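Local coordinates for galactose mutarotase related enzyme (PDB 3Q1N), which probably binds carbohydrate and is likely to act as an isomerase that interconverts the anomers of a sugar, at residues A[12-17]-A[91-96]; A[17-22]-A[46-51]; A[40-45]-A[141-146]; A[124-129]-A[287-292]. All coordinates share one frame; numbering follows the deposited sequence.

The four contacts join three antiparallel sheets of a single beta-rich chain. Contacts 1 and 2, their centres about 8 Å apart, share the hairpin of strands 10-15 and 20-26: one packs it on strand 90-96, the other on the segment entering strand 48-49. That short strand pairs with strand 136-147, which carries half of contact 3; the centres of contacts 2 and 3 are about 10 Å apart. Contact 4 lies in the sheet that also holds strand 90-96, centre to centre about 18 Å from contact 3, yet Phe142 touches Tyr126 and Leu289. Along the chain contact 3 alternates with contacts 1, 2 and 4, so distant parts of the sequence interlock around one core.

Contact 1: A[12-17]-A[91-96]; sequences AGIAER and VTFTQH
Strands 12-15 and 91-96 run nearly parallel, at 16°, with their axes 10.1 Å apart, too far for backbone pairing: Ile14 and Glu16 meet Val91 and Phe93 through packing of two beta sheets, as in the sandwich fold of the galactose mutarotase superfamily. No hydrogen bond crosses the interface, and Phe93 carries most of it. Its CG stands anti to its own carbonyl carbon (chi1 -70°), which sends the far end of the ring across to the other sheet. There CE2 comes within 3.5 Å of Ile14 CG2, and CZ within 3.6 Å of the same methyl, in the Ile14 conformer described here, one of two. The methyl approaches the ring obliquely. On the other side of the ring tip, CE1 lies 4.0 Å from Glu16 CA and 4.1 Å from Glu16 CG, at the place where strand 10-15 gives way to the turn. Beyond CG the extended Glu16 chain leads away from the ring, set at about a right angle to the Phe93 side chain, its carboxylate plane turned 67° from that of the ring. Ile3, Ala19, Phe81 and Val83 also touch Phe93, so that it is packed among residues of both sheets and the loops beside them. With an alanine here, the gap left by the missing ring would probably deprive Ile14 CG2 and the Glu16 backbone of their cover. Val91 adds a looser touch one pair earlier, its CG1 lying 4.3 Å from Ile14 CD1.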
loop_
_atom_site.group_PDB
_atom_site.type_symbol
_atom_site.label_atom_id
_atom_site.label_comp_id
_atom_site.label_asym_id
_atom_site.label_seq_id
_atom_site.Cartn_x
_atom_site.Cartn_y
_atom_site.Cartn_z
ATOM N N ALA A 12 6.258 5.054 16.667
ATOM C CA ALA A 12 5.460 5.279 15.441
ATOM C C ALA A 12 4.475 6.421 15.722
ATOM O O ALA A 12 3.930 6.548 16.846
ATOM C CB ALA A 12 4.708 4.021 15.030
ATOM N N GLY A 13 4.239 7.243 14.703
ATOM C CA GLY A 13 3.224 8.289 14.756
ATOM C C GLY A 13 2.230 8.015 13.653
ATOM O O GLY A 13 2.631 7.697 12.513
ATOM N N ILE A 14 0.947 8.037 14.028
ATOM C CA ILE A 14 -0.144 7.702 13.113
ATOM C C ILE A 14 -1.201 8.785 13.205
ATOM O O ILE A 14 -1.669 9.125 14.299
ATOM C CB ILE A 14 -0.833 6.333 13.411
ATOM C CG1 ILE A 14 0.182 5.186 13.528
ATOM C CG2 ILE A 14 -1.870 6.006 12.337
ATOM C CD1 ILE A 14 0.474 4.801 14.978
ATOM N N ALA A 15 -1.587 9.316 12.059
ATOM C CA ALA A 15 -2.613 10.362 11.987
ATOM C C ALA A 15 -3.999 9.760 12.030
ATOM O O ALA A 15 -4.281 8.745 11.359
ATOM C CB ALA A 15 -2.449 11.170 10.716
ATOM N N GLU A 16 -4.876 10.379 12.818
ATOM C CA GLU A 16 -6.263 9.975 12.845
ATOM C C GLU A 16 -6.861 10.115 11.466
ATOM O O GLU A 16 -7.642 9.276 11.032
ATOM C CB GLU A 16 -7.030 10.840 13.853
ATOM C CG GLU A 16 -6.632 10.487 15.299
ATOM C CD GLU A 16 -7.129 11.469 16.363
ATOM O OE1 GLU A 16 -7.660 12.535 16.022
ATOM O OE2 GLU A 16 -6.942 11.172 17.570
ATOM N N ARG A 17 -6.438 11.133 10.729
ATOM C CA ARG A 17 -6.866 11.283 9.337
ATOM C C ARG A 17 -6.289 10.157 8.468
ATOM O O ARG A 17 -5.077 10.018 8.357
ATOM C CB ARG A 17 -6.486 12.672 8.777
ATOM C CG ARG A 17 -6.772 12.812 7.264
ATOM C CD ARG A 17 -8.253 12.714 6.932
ATOM N NE ARG A 17 -9.075 13.700 7.598
ATOM C CZ ARG A 17 -9.381 14.897 7.092
ATOM N NH1 ARG A 17 -8.918 15.247 5.898
ATOM N NH2 ARG A 17 -10.142 15.752 7.782
ATOM N N VAL A 91 -2.587 0.384 19.015
ATOM C CA VAL A 91 -3.760 1.220 18.901
ATOM C C VAL A 91 -4.611 0.756 17.751
ATOM O O VAL A 91 -4.082 0.227 16.769
ATOM C CB VAL A 91 -3.388 2.706 18.725
ATOM C CG1 VAL A 91 -2.569 2.923 17.450
ATOM C CG2 VAL A 91 -4.672 3.601 18.690
ATOM N N THR A 92 -5.928 0.981 17.854
ATOM C CA THR A 92 -6.872 0.558 16.821
ATOM C C THR A 92 -7.614 1.787 16.301
ATOM O O THR A 92 -8.026 2.675 17.088
ATOM C CB THR A 92 -7.882 -0.526 17.336
ATOM O OG1 THR A 92 -7.171 -1.713 17.691
ATOM C CG2 THR A 92 -8.915 -0.898 16.280
ATOM N N PHE A 93 -7.710 1.857 14.971
ATOM C CA PHE A 93 -8.421 2.913 14.264
ATOM C C PHE A 93 -9.590 2.334 13.488
ATOM O O PHE A 93 -9.442 1.335 12.800
ATOM C CB PHE A 93 -7.479 3.577 13.252
ATOM C CG PHE A 93 -6.388 4.403 13.864
ATOM C CD1 PHE A 93 -6.605 5.728 14.188
ATOM C CD2 PHE A 93 -5.117 3.874 14.066
ATOM C CE1 PHE A 93 -5.601 6.545 14.723
ATOM C CE2 PHE A 93 -4.084 4.660 14.625
ATOM C CZ PHE A 93 -4.311 6.006 14.964
ATOM N N THR A 94 -10.742 2.986 13.525
ATOM C CA THR A 94 -11.925 2.466 12.884
ATOM C C THR A 94 -12.657 3.562 12.132
ATOM O O THR A 94 -12.904 4.633 12.652
ATOM C CB THR A 94 -12.909 1.856 13.921
ATOM O OG1 THR A 94 -12.241 0.856 14.707
ATOM C CG2 THR A 94 -14.103 1.148 13.201
ATOM N N GLN A 95 -12.943 3.275 10.860
ATOM C CA GLN A 95 -13.755 4.158 9.998
ATOM C C GLN A 95 -15.020 3.436 9.524
ATOM O O GLN A 95 -15.006 2.249 9.222
ATOM C CB GLN A 95 -12.923 4.591 8.808
ATOM C CG GLN A 95 -13.605 5.619 7.926
ATOM C CD GLN A 95 -12.773 5.962 6.721
ATOM O OE1 GLN A 95 -12.942 5.306 5.664
ATOM N NE2 GLN A 95 -11.880 6.947 6.829
ATOM N N HIS A 96 -16.101 4.191 9.406
ATOM C CA HIS A 96 -17.340 3.741 8.796
ATOM C C HIS A 96 -17.673 4.707 7.655
ATOM O O HIS A 96 -17.055 5.786 7.509
ATOM C CB HIS A 96 -18.471 3.818 9.840
ATOM C CG HIS A 96 -18.289 2.925 11.030
ATOM N ND1 HIS A 96 -18.722 1.611 11.046
ATOM C CD2 HIS A 96 -17.740 3.153 12.248
ATOM C CE1 HIS A 96 -18.440 1.071 12.233
ATOM N NE2 HIS A 96 -17.799 1.967 12.958
#

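Contact 2: A[17-22]-A[46-51]; sequences RGAELQ and APILFP
A G1 beta bulge, in which Ala19 and Glu20 both face Ala15, lies at the turn of the hairpin of strands 10-15 and 20-26 and sets Gly18 to Leu21 against Ala46 to Ile48. One direct hydrogen bond crosses, from Ala46 N to Glu20 OE2 (2.9 Å, 166°), using the anti lone pair of that oxygen. Glu20 reaches it because CG is trans to the backbone N (chi1 -173°) and the chain beyond stays extended. His45 N donates to OE2 as well, while Gln22 NE2 comes to OE1 from above the carboxylate plane, 3.1 Å away, so both oxygens are held. Were a leucine to replace Glu20, the amides of Ala46 and His45 would probably lose their common acceptor and the Gln22 amide would be freer to turn. Two waters fill in where the backbones do not pair. One lies between Gly18 O, 2.8 Å away, and Ile48 N; the other donates to Ala46 O at 2.7 Å and to Ala19 O, and accepts from Leu21 N. Between the polar links, Ala46 CB presses on Leu21 O at 3.4 Å, and this buried carbonyl has no hydrogen-bonding partner. Ala19 CB touches Ile48 CD1 at 3.8 Å in one of two Ile48 conformers. The positive phi of Gly18 and the doubled residues opposite Ala15 are those of a G1-bulged beta hairpin, here tied to the segment entering strand 48-49.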
loop_
_atom_site.group_PDB
_atom_site.type_symbol
_atom_site.label_atom_id
_atom_site.label_comp_id
_atom_site.label_asym_id
_atom_site.label_seq_id
_atom_site.Cartn_x
_atom_site.Cartn_y
_atom_site.Cartn_z
ATOM N N ARG A 17 -6.438 11.133 10.729
ATOM C CA ARG A 17 -6.866 11.283 9.337
ATOM C C ARG A 17 -6.289 10.157 8.468
ATOM O O ARG A 17 -5.077 10.018 8.357
ATOM C CB ARG A 17 -6.486 12.672 8.777
ATOM C CG ARG A 17 -6.772 12.812 7.264
ATOM C CD ARG A 17 -8.253 12.714 6.932
ATOM N NE ARG A 17 -9.075 13.700 7.598
ATOM C CZ ARG A 17 -9.381 14.897 7.092
ATOM N NH1 ARG A 17 -8.918 15.247 5.898
ATOM N NH2 ARG A 17 -10.142 15.752 7.782
ATOM N N GLY A 18 -7.176 9.308 7.953
ATOM C CA GLY A 18 -6.795 8.150 7.138
ATOM C C GLY A 18 -6.023 7.050 7.895
ATOM O O GLY A 18 -5.489 6.160 7.262
ATOM N N ALA A 19 -6.008 7.083 9.232
ATOM C CA ALA A 19 -5.182 6.139 10.021
ATOM C C ALA A 19 -3.802 5.989 9.382
ATOM O O ALA A 19 -3.250 4.878 9.230
ATOM C CB ALA A 19 -5.871 4.751 10.131
ATOM N N GLU A 20 -3.218 7.136 9.022
ATOM C CA GLU A 20 -2.040 7.149 8.158
ATOM C C GLU A 20 -0.770 7.080 8.984
ATOM O O GLU A 20 -0.492 7.996 9.779
ATOM C CB GLU A 20 -1.946 8.407 7.327
ATOM C CG GLU A 20 -0.766 8.263 6.324
ATOM C CD GLU A 20 -0.385 9.527 5.590
ATOM O OE1 GLU A 20 -0.893 10.614 5.914
ATOM O OE2 GLU A 20 0.433 9.402 4.625
ATOM N N LEU A 21 -0.002 6.018 8.831
ATOM C CA LEU A 21 1.330 5.992 9.438
ATOM C C LEU A 21 2.165 7.128 8.858
ATOM O O LEU A 21 2.283 7.253 7.633
ATOM C CB LEU A 21 2.000 4.683 9.101
ATOM C CG LEU A 21 3.414 4.448 9.617
ATOM C CD1 LEU A 21 3.471 4.294 11.116
ATOM C CD2 LEU A 21 4.010 3.175 8.928
ATOM N N GLN A 22 2.742 7.953 9.714
ATOM C CA GLN A 22 3.525 9.092 9.212
ATOM C C GLN A 22 4.987 9.052 9.620
ATOM O O GLN A 22 5.810 9.713 8.991
ATOM C CB GLN A 22 2.881 10.405 9.660
ATOM C CG GLN A 22 1.461 10.564 9.041
ATOM C CD GLN A 22 0.882 11.918 9.247
ATOM O OE1 GLN A 22 1.096 12.527 10.279
ATOM N NE2 GLN A 22 0.067 12.366 8.301
ATOM N N ALA A 46 2.299 7.320 4.004
ATOM C CA ALA A 46 1.914 5.896 3.888
ATOM C C ALA A 46 0.390 5.706 3.898
ATOM O O ALA A 46 -0.171 5.087 4.842
ATOM C CB ALA A 46 2.608 5.059 5.049
ATOM N N PRO A 47 -0.288 6.250 2.877
ATOM C CA PRO A 47 -1.744 6.149 2.906
ATOM C C PRO A 47 -2.340 4.744 2.816
ATOM O O PRO A 47 -1.750 3.805 2.214
ATOM C CB PRO A 47 -2.209 6.933 1.674
ATOM C CG PRO A 47 -1.015 7.653 1.162
ATOM C CD PRO A 47 0.213 7.018 1.726
ATOM N N ILE A 48 -3.549 4.648 3.386
ATOM C CA ILE A 48 -4.401 3.495 3.184
ATOM C C ILE A 48 -5.234 3.725 1.936
ATOM O O ILE A 48 -5.747 4.849 1.721
ATOM C CB ILE A 48 -5.314 3.244 4.419
ATOM C CG1 ILE A 48 -4.451 2.852 5.616
ATOM C CG2 ILE A 48 -6.356 2.112 4.090
ATOM C CD1 ILE A 48 -5.221 2.749 6.975
ATOM N N LEU A 49 -5.369 2.681 1.123
ATOM C CA LEU A 49 -6.070 2.715 -0.176
ATOM C C LEU A 49 -7.309 1.834 -0.056
ATOM O O LEU A 49 -7.209 0.621 -0.001
ATOM C CB LEU A 49 -5.145 2.209 -1.287
ATOM C CG LEU A 49 -3.715 2.744 -1.348
ATOM C CD1 LEU A 49 -2.956 2.029 -2.480
ATOM C CD2 LEU A 49 -3.688 4.252 -1.535
ATOM N N PHE A 50 -8.483 2.454 0.026
ATOM C CA PHE A 50 -9.743 1.693 0.123
ATOM C C PHE A 50 -10.871 2.612 -0.308
ATOM O O PHE A 50 -10.849 3.762 0.029
ATOM C CB PHE A 50 -10.013 1.256 1.575
ATOM C CG PHE A 50 -11.381 0.633 1.805
ATOM C CD1 PHE A 50 -11.559 -0.744 1.648
ATOM C CD2 PHE A 50 -12.485 1.412 2.196
ATOM C CE1 PHE A 50 -12.780 -1.350 1.864
ATOM C CE2 PHE A 50 -13.731 0.801 2.437
ATOM C CZ PHE A 50 -13.875 -0.583 2.265
ATOM N N PRO A 51 -11.860 2.085 -1.050
ATOM C CA PRO A 51 -12.074 0.739 -1.572
ATOM C C PRO A 51 -11.508 0.508 -2.982
ATOM O O PRO A 51 -11.859 -0.479 -3.628
ATOM C CB PRO A 51 -13.601 0.607 -1.550
ATOM C CG PRO A 51 -14.065 1.968 -1.867
ATOM C CD PRO A 51 -13.058 2.926 -1.234
HETATM O O HOH W 1 -4.354 6.991 4.839
HETATM O O HOH W 2 -1.133 3.944 7.109
#

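Contact 3: A[40-45]-A[141-146]; sequences TFWNRH and GFHPAF. With EDO (1,2-ethanediol), chain K; EDO (1,2-ethanediol), chain J.
Trp42 and His143 cross obliquely: the planes of the indole benzo ring and the imidazole are inclined by 32°, their centroids 5.0 Å apart. Trp42 CH2 comes to 3.3 Å from His143 ND1 and 3.5 Å from His143 CE1. Both residues hold CG trans to the backbone N (chi1 -168° for Trp42, -163° for His143), which swings each ring away from its own backbone towards the other. The same conformation lays Trp42 CZ3 beside the methyl of Ala145, 3.7 Å from its CB, while Arg44 CB rests over the rim of one indole face. Behind the rings the backbones are joined by Ala145 N and His45 O at 3.0 Å, the N-H nearly in line with the carbonyl. The His45 side chain turns away, its ND1 bonded to Trp35 O. The N-H groups of the two rings meet separate ethanediol molecules, probably from the crystallisation liquor: Trp42 NE1 donates to O2 of one (chain K) at 3.0 Å, and His143 NE2 to O2 of the other (chain J) at 2.7 Å, in the plane of the imidazole and close to straight. Trp242 packs edge-to-face on Trp42, and Glu255 also binds an ethanediol. Aromatic walls with N-H donors directed at small polyols are consistent with a carbohydrate-binding pocket, as expected for an aldose 1-epimerase relative.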
loop_
_atom_site.group_PDB
_atom_site.type_symbol
_atom_site.label_atom_id
_atom_site.label_comp_id
_atom_site.label_asym_id
_atom_site.label_seq_id
_atom_site.Cartn_x
_atom_site.Cartn_y
_atom_site.Cartn_z
ATOM N N THR A 40 8.420 18.723 -2.079
ATOM C CA THR A 40 9.351 18.740 -3.204
ATOM C C THR A 40 9.182 17.475 -4.063
ATOM O O THR A 40 9.187 17.555 -5.294
ATOM C CB THR A 40 10.788 18.875 -2.686
ATOM O OG1 THR A 40 10.859 19.991 -1.779
ATOM C CG2 THR A 40 11.800 19.058 -3.862
ATOM N N PHE A 41 8.940 16.332 -3.403
ATOM C CA PHE A 41 8.811 15.034 -4.082
ATOM C C PHE A 41 7.451 14.368 -3.911
ATOM O O PHE A 41 6.899 13.844 -4.870
ATOM C CB PHE A 41 9.901 14.094 -3.566
ATOM C CG PHE A 41 11.286 14.619 -3.798
ATOM C CD1 PHE A 41 11.844 14.543 -5.062
ATOM C CD2 PHE A 41 12.030 15.167 -2.764
ATOM C CE1 PHE A 41 13.142 15.048 -5.302
ATOM C CE2 PHE A 41 13.321 15.674 -2.992
ATOM C CZ PHE A 41 13.874 15.603 -4.258
ATOM N N TRP A 42 6.928 14.359 -2.687
ATOM C CA TRP A 42 5.632 13.731 -2.427
ATOM C C TRP A 42 5.130 14.143 -1.060
ATOM O O TRP A 42 5.832 14.001 -0.079
ATOM C CB TRP A 42 5.747 12.186 -2.505
ATOM C CG TRP A 42 4.458 11.480 -2.524
ATOM C CD1 TRP A 42 3.375 11.771 -3.317
ATOM C CD2 TRP A 42 4.081 10.318 -1.744
ATOM N NE1 TRP A 42 2.356 10.896 -3.048
ATOM C CE2 TRP A 42 2.771 9.989 -2.099
ATOM C CE3 TRP A 42 4.722 9.555 -0.762
ATOM C CZ2 TRP A 42 2.081 8.907 -1.513
ATOM C CZ3 TRP A 42 4.024 8.480 -0.179
ATOM C CH2 TRP A 42 2.739 8.177 -0.558
ATOM N N ASN A 43 3.923 14.667 -0.986
ATOM C CA ASN A 43 3.462 15.249 0.245
ATOM C C ASN A 43 2.714 14.307 1.184
ATOM O O ASN A 43 2.044 14.782 2.092
ATOM C CB ASN A 43 2.613 16.489 -0.036
ATOM C CG ASN A 43 1.399 16.208 -0.849
ATOM O OD1 ASN A 43 1.067 15.057 -1.173
ATOM N ND2 ASN A 43 0.714 17.291 -1.246
ATOM N N ARG A 44 2.808 12.989 0.952
ATOM C CA ARG A 44 2.192 12.016 1.851
ATOM C C ARG A 44 3.254 11.078 2.433
ATOM O O ARG A 44 4.457 11.273 2.175
ATOM C CB ARG A 44 1.119 11.266 1.119
ATOM C CG ARG A 44 0.063 12.233 0.604
ATOM C CD ARG A 44 -0.900 11.578 -0.290
ATOM N NE ARG A 44 -1.803 12.567 -0.898
ATOM C CZ ARG A 44 -2.958 12.995 -0.370
ATOM N NH1 ARG A 44 -3.433 12.546 0.792
ATOM N NH2 ARG A 44 -3.683 13.887 -1.048
ATOM N N HIS A 45 2.826 10.110 3.247
ATOM C CA HIS A 45 3.800 9.245 3.936
ATOM C C HIS A 45 3.504 7.754 3.651
ATOM O O HIS A 45 4.350 7.024 3.153
ATOM C CB HIS A 45 3.782 9.493 5.474
ATOM C CG HIS A 45 3.817 10.932 5.877
ATOM N ND1 HIS A 45 4.976 11.556 6.295
ATOM C CD2 HIS A 45 2.839 11.874 5.917
ATOM C CE1 HIS A 45 4.704 12.824 6.597
ATOM N NE2 HIS A 45 3.414 13.038 6.391
ATOM N N GLY A 141 -5.337 -1.530 -0.097
ATOM C CA GLY A 141 -3.872 -1.493 -0.186
ATOM C C GLY A 141 -3.275 -0.551 0.852
ATOM O O GLY A 141 -3.988 0.241 1.499
ATOM N N PHE A 142 -1.967 -0.665 1.027
ATOM C CA PHE A 142 -1.186 0.173 1.952
ATOM C C PHE A 142 0.023 0.684 1.117
ATOM O O PHE A 142 0.653 -0.104 0.398
ATOM C CB PHE A 142 -0.782 -0.715 3.131
ATOM C CG PHE A 142 0.183 -0.088 4.130
ATOM C CD1 PHE A 142 0.047 1.199 4.615
ATOM C CD2 PHE A 142 1.196 -0.857 4.614
ATOM C CE1 PHE A 142 0.931 1.702 5.531
ATOM C CE2 PHE A 142 2.073 -0.382 5.530
ATOM C CZ PHE A 142 1.954 0.894 5.996
ATOM N N HIS A 143 0.338 1.969 1.213
ATOM C CA HIS A 143 1.226 2.700 0.298
ATOM C C HIS A 143 2.410 3.402 1.019
ATOM O O HIS A 143 2.638 4.588 0.838
ATOM C CB HIS A 143 0.304 3.746 -0.417
ATOM C CG HIS A 143 0.850 4.364 -1.681
ATOM N ND1 HIS A 143 1.967 5.170 -1.708
ATOM C CD2 HIS A 143 0.346 4.386 -2.937
ATOM C CE1 HIS A 143 2.154 5.636 -2.934
ATOM N NE2 HIS A 143 1.172 5.191 -3.701
ATOM N N PRO A 144 3.226 2.657 1.801
ATOM C CA PRO A 144 4.310 3.324 2.545
ATOM C C PRO A 144 5.479 3.672 1.646
ATOM O O PRO A 144 5.900 2.849 0.852
ATOM C CB PRO A 144 4.732 2.260 3.549
ATOM C CG PRO A 144 4.360 0.971 2.933
ATOM C CD PRO A 144 3.057 1.271 2.260
ATOM N N ALA A 145 6.020 4.858 1.823
ATOM C CA ALA A 145 7.251 5.282 1.152
ATOM C C ALA A 145 8.366 5.222 2.202
ATOM O O ALA A 145 8.235 5.751 3.298
ATOM C CB ALA A 145 7.113 6.684 0.652
ATOM N N PHE A 146 9.438 4.542 1.850
ATOM C CA PHE A 146 10.586 4.324 2.711
ATOM C C PHE A 146 11.778 5.135 2.274
ATOM O O PHE A 146 12.131 5.170 1.086
ATOM C CB PHE A 146 10.978 2.857 2.684
ATOM C CG PHE A 146 9.920 1.957 3.266
ATOM C CD1 PHE A 146 9.676 1.964 4.635
ATOM C CD2 PHE A 146 9.118 1.192 2.445
ATOM C CE1 PHE A 146 8.696 1.157 5.191
ATOM C CE2 PHE A 146 8.113 0.394 2.991
ATOM C CZ PHE A 146 7.897 0.373 4.351
HETATM C C1 EDO K . 1.370 9.185 -6.238
HETATM O O1 EDO K . 0.413 9.547 -7.229
HETATM C C2 EDO K . 0.631 8.807 -4.967
HETATM O O2 EDO K . -0.103 9.946 -4.478
HETATM C C1 EDO J . 1.984 3.800 -6.833
HETATM O O1 EDO J . 0.841 3.098 -6.306
HETATM C C2 EDO J . 1.652 5.194 -7.315
HETATM O O2 EDO J . 1.111 6.011 -6.251
#

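Contact 4: A[124-129]-A[287-292]; sequences VHYTVT and LALKVE. With EDO (1,2-ethanediol), chain T.
Leu289 lies between Val124 and Tyr126 on one face of an antiparallel strand pair, its two methyls divided between them. CG takes the crowded position between backbone N and carbonyl carbon (chi1 60°), which carries both methyls towards strand 124-129. CD1 runs alongside Val124 and lies 3.7 Å from its CG2. CD2 reaches the edge of the Tyr126 ring, near its plane, 3.8 Å from CE1. Leu287 extends this apolar face beside Tyr126. Around the centre, four backbone hydrogen bonds fix the register: Val124 and Leu289 form one hydrogen-bonded pair, Tyr126 and Leu287 the other, with Tyr126 N to Leu287 O the shortest at 2.8 Å. His125 and Ala288 make the non-hydrogen-bonded pair between them, their side chains on the other face. There Ala288 CB sits over the His125 ring in a CH-pi contact, 3.9 Å from its centroid, in one of two His125 conformers. At the polar edge, Thr127 OG1 shares a hydrogen bond with an ethanediol O2 at 3.0 Å. Strand 121-130 is flanked by strands 109-118 and 284-293, and 284-293 is flanked on its other side by strand 229-232; Phe142 of strand 136-147 packs on Tyr126 and Leu289.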
loop_
_atom_site.group_PDB
_atom_site.type_symbol
_atom_site.label_atom_id
_atom_site.label_comp_id
_atom_site.label_asym_id
_atom_site.label_seq_id
_atom_site.Cartn_x
_atom_site.Cartn_y
_atom_site.Cartn_z
ATOM N N VAL A 124 0.540 -4.742 11.449
ATOM C CA VAL A 124 -0.663 -4.027 11.071
ATOM C C VAL A 124 -1.688 -5.108 10.704
ATOM O O VAL A 124 -1.383 -6.003 9.906
ATOM C CB VAL A 124 -0.457 -3.103 9.863
ATOM C CG1 VAL A 124 -1.664 -2.190 9.683
ATOM C CG2 VAL A 124 0.846 -2.251 9.991
ATOM N N HIS A 125 -2.877 -5.035 11.303
ATOM C CA HIS A 125 -3.957 -5.969 11.005
ATOM C C HIS A 125 -5.144 -5.152 10.487
ATOM O O HIS A 125 -5.522 -4.147 11.109
ATOM C CB HIS A 125 -4.351 -6.780 12.268
ATOM C CG HIS A 125 -3.375 -7.867 12.643
ATOM N ND1 HIS A 125 -2.171 -7.614 13.275
ATOM C CD2 HIS A 125 -3.436 -9.215 12.487
ATOM C CE1 HIS A 125 -1.518 -8.750 13.451
ATOM N NE2 HIS A 125 -2.277 -9.741 13.014
ATOM N N TYR A 126 -5.695 -5.553 9.347
ATOM C CA TYR A 126 -6.853 -4.883 8.735
ATOM C C TYR A 126 -8.067 -5.785 8.814
ATOM O O TYR A 126 -7.913 -7.000 8.617
ATOM C CB TYR A 126 -6.605 -4.604 7.277
ATOM C CG TYR A 126 -5.395 -3.777 6.998
ATOM C CD1 TYR A 126 -4.143 -4.399 6.830
ATOM C CD2 TYR A 126 -5.471 -2.391 6.951
ATOM C CE1 TYR A 126 -3.007 -3.662 6.590
ATOM C CE2 TYR A 126 -4.313 -1.626 6.684
ATOM C CZ TYR A 126 -3.106 -2.271 6.531
ATOM O OH TYR A 126 -1.976 -1.524 6.276
ATOM N N THR A 127 -9.247 -5.209 9.069
ATOM C CA THR A 127 -10.503 -5.947 8.938
ATOM C C THR A 127 -11.467 -5.062 8.176
ATOM O O THR A 127 -11.738 -3.926 8.609
ATOM C CB THR A 127 -11.156 -6.285 10.303
ATOM O OG1 THR A 127 -10.229 -7.040 11.130
ATOM C CG2 THR A 127 -12.420 -7.092 10.099
ATOM N N VAL A 128 -11.961 -5.588 7.081
ATOM C CA VAL A 128 -12.940 -4.939 6.231
ATOM C C VAL A 128 -14.223 -5.708 6.451
ATOM O O VAL A 128 -14.288 -6.903 6.183
ATOM C CB VAL A 128 -12.558 -5.055 4.753
ATOM C CG1 VAL A 128 -13.684 -4.513 3.888
ATOM C CG2 VAL A 128 -11.268 -4.259 4.473
ATOM N N THR A 129 -15.246 -5.016 6.920
ATOM C CA THR A 129 -16.549 -5.647 7.154
ATOM C C THR A 129 -17.584 -4.965 6.266
ATOM O O THR A 129 -17.676 -3.739 6.237
ATOM C CB THR A 129 -16.998 -5.545 8.620
ATOM O OG1 THR A 129 -15.974 -6.103 9.468
ATOM C CG2 THR A 129 -18.278 -6.389 8.833
ATOM N N LEU A 287 -6.774 -9.163 6.869
ATOM C CA LEU A 287 -5.451 -9.190 6.252
ATOM C C LEU A 287 -4.440 -8.724 7.290
ATOM O O LEU A 287 -4.741 -7.798 8.046
ATOM C CB LEU A 287 -5.411 -8.246 5.055
ATOM C CG LEU A 287 -6.392 -8.513 3.905
ATOM C CD1 LEU A 287 -6.418 -7.355 2.924
ATOM C CD2 LEU A 287 -6.010 -9.812 3.188
ATOM N N ALA A 288 -3.272 -9.351 7.325
ATOM C CA ALA A 288 -2.211 -8.917 8.232
ATOM C C ALA A 288 -0.944 -8.666 7.453
ATOM O O ALA A 288 -0.727 -9.259 6.403
ATOM C CB ALA A 288 -1.967 -9.942 9.307
ATOM N N LEU A 289 -0.115 -7.758 7.954
ATOM C CA LEU A 289 1.269 -7.620 7.476
ATOM C C LEU A 289 2.197 -7.256 8.633
ATOM O O LEU A 289 1.738 -6.856 9.712
ATOM C CB LEU A 289 1.390 -6.579 6.356
ATOM C CG LEU A 289 1.009 -5.111 6.572
ATOM C CD1 LEU A 289 2.154 -4.296 7.155
ATOM C CD2 LEU A 289 0.503 -4.475 5.255
ATOM N N LYS A 290 3.504 -7.396 8.397
ATOM C CA LYS A 290 4.505 -6.860 9.298
ATOM C C LYS A 290 5.536 -6.087 8.495
ATOM O O LYS A 290 5.869 -6.466 7.365
ATOM C CB LYS A 290 5.223 -7.956 10.088
ATOM C CG LYS A 290 4.305 -8.902 10.890
ATOM C CD LYS A 290 5.122 -9.926 11.738
ATOM C CE LYS A 290 4.156 -10.823 12.531
ATOM N NZ LYS A 290 4.905 -11.824 13.376
ATOM N N VAL A 291 6.007 -4.998 9.083
ATOM C CA VAL A 291 7.157 -4.254 8.553
ATOM C C VAL A 291 8.291 -4.590 9.533
ATOM O O VAL A 291 8.279 -4.127 10.666
ATOM C CB VAL A 291 6.887 -2.750 8.502
ATOM C CG1 VAL A 291 8.055 -2.026 7.781
ATOM C CG2 VAL A 291 5.532 -2.452 7.793
ATOM N N GLU A 292 9.197 -5.462 9.145
ATOM C CA GLU A 292 10.360 -5.764 9.978
ATOM C C GLU A 292 11.366 -4.632 9.838
ATOM O O GLU A 292 11.695 -4.212 8.715
ATOM C CB GLU A 292 11.031 -7.061 9.596
ATOM C CG GLU A 292 10.095 -8.268 9.439
ATOM C CD GLU A 292 10.840 -9.549 9.076
ATOM O OE1 GLU A 292 12.091 -9.603 9.133
ATOM O OE2 GLU A 292 10.157 -10.526 8.726
HETATM C C1 EDO T . -8.364 -3.749 13.573
HETATM O O1 EDO T . -8.804 -4.356 14.750
HETATM C C2 EDO T . -8.484 -4.731 12.410
HETATM O O2 EDO T . -7.877 -5.976 12.583
#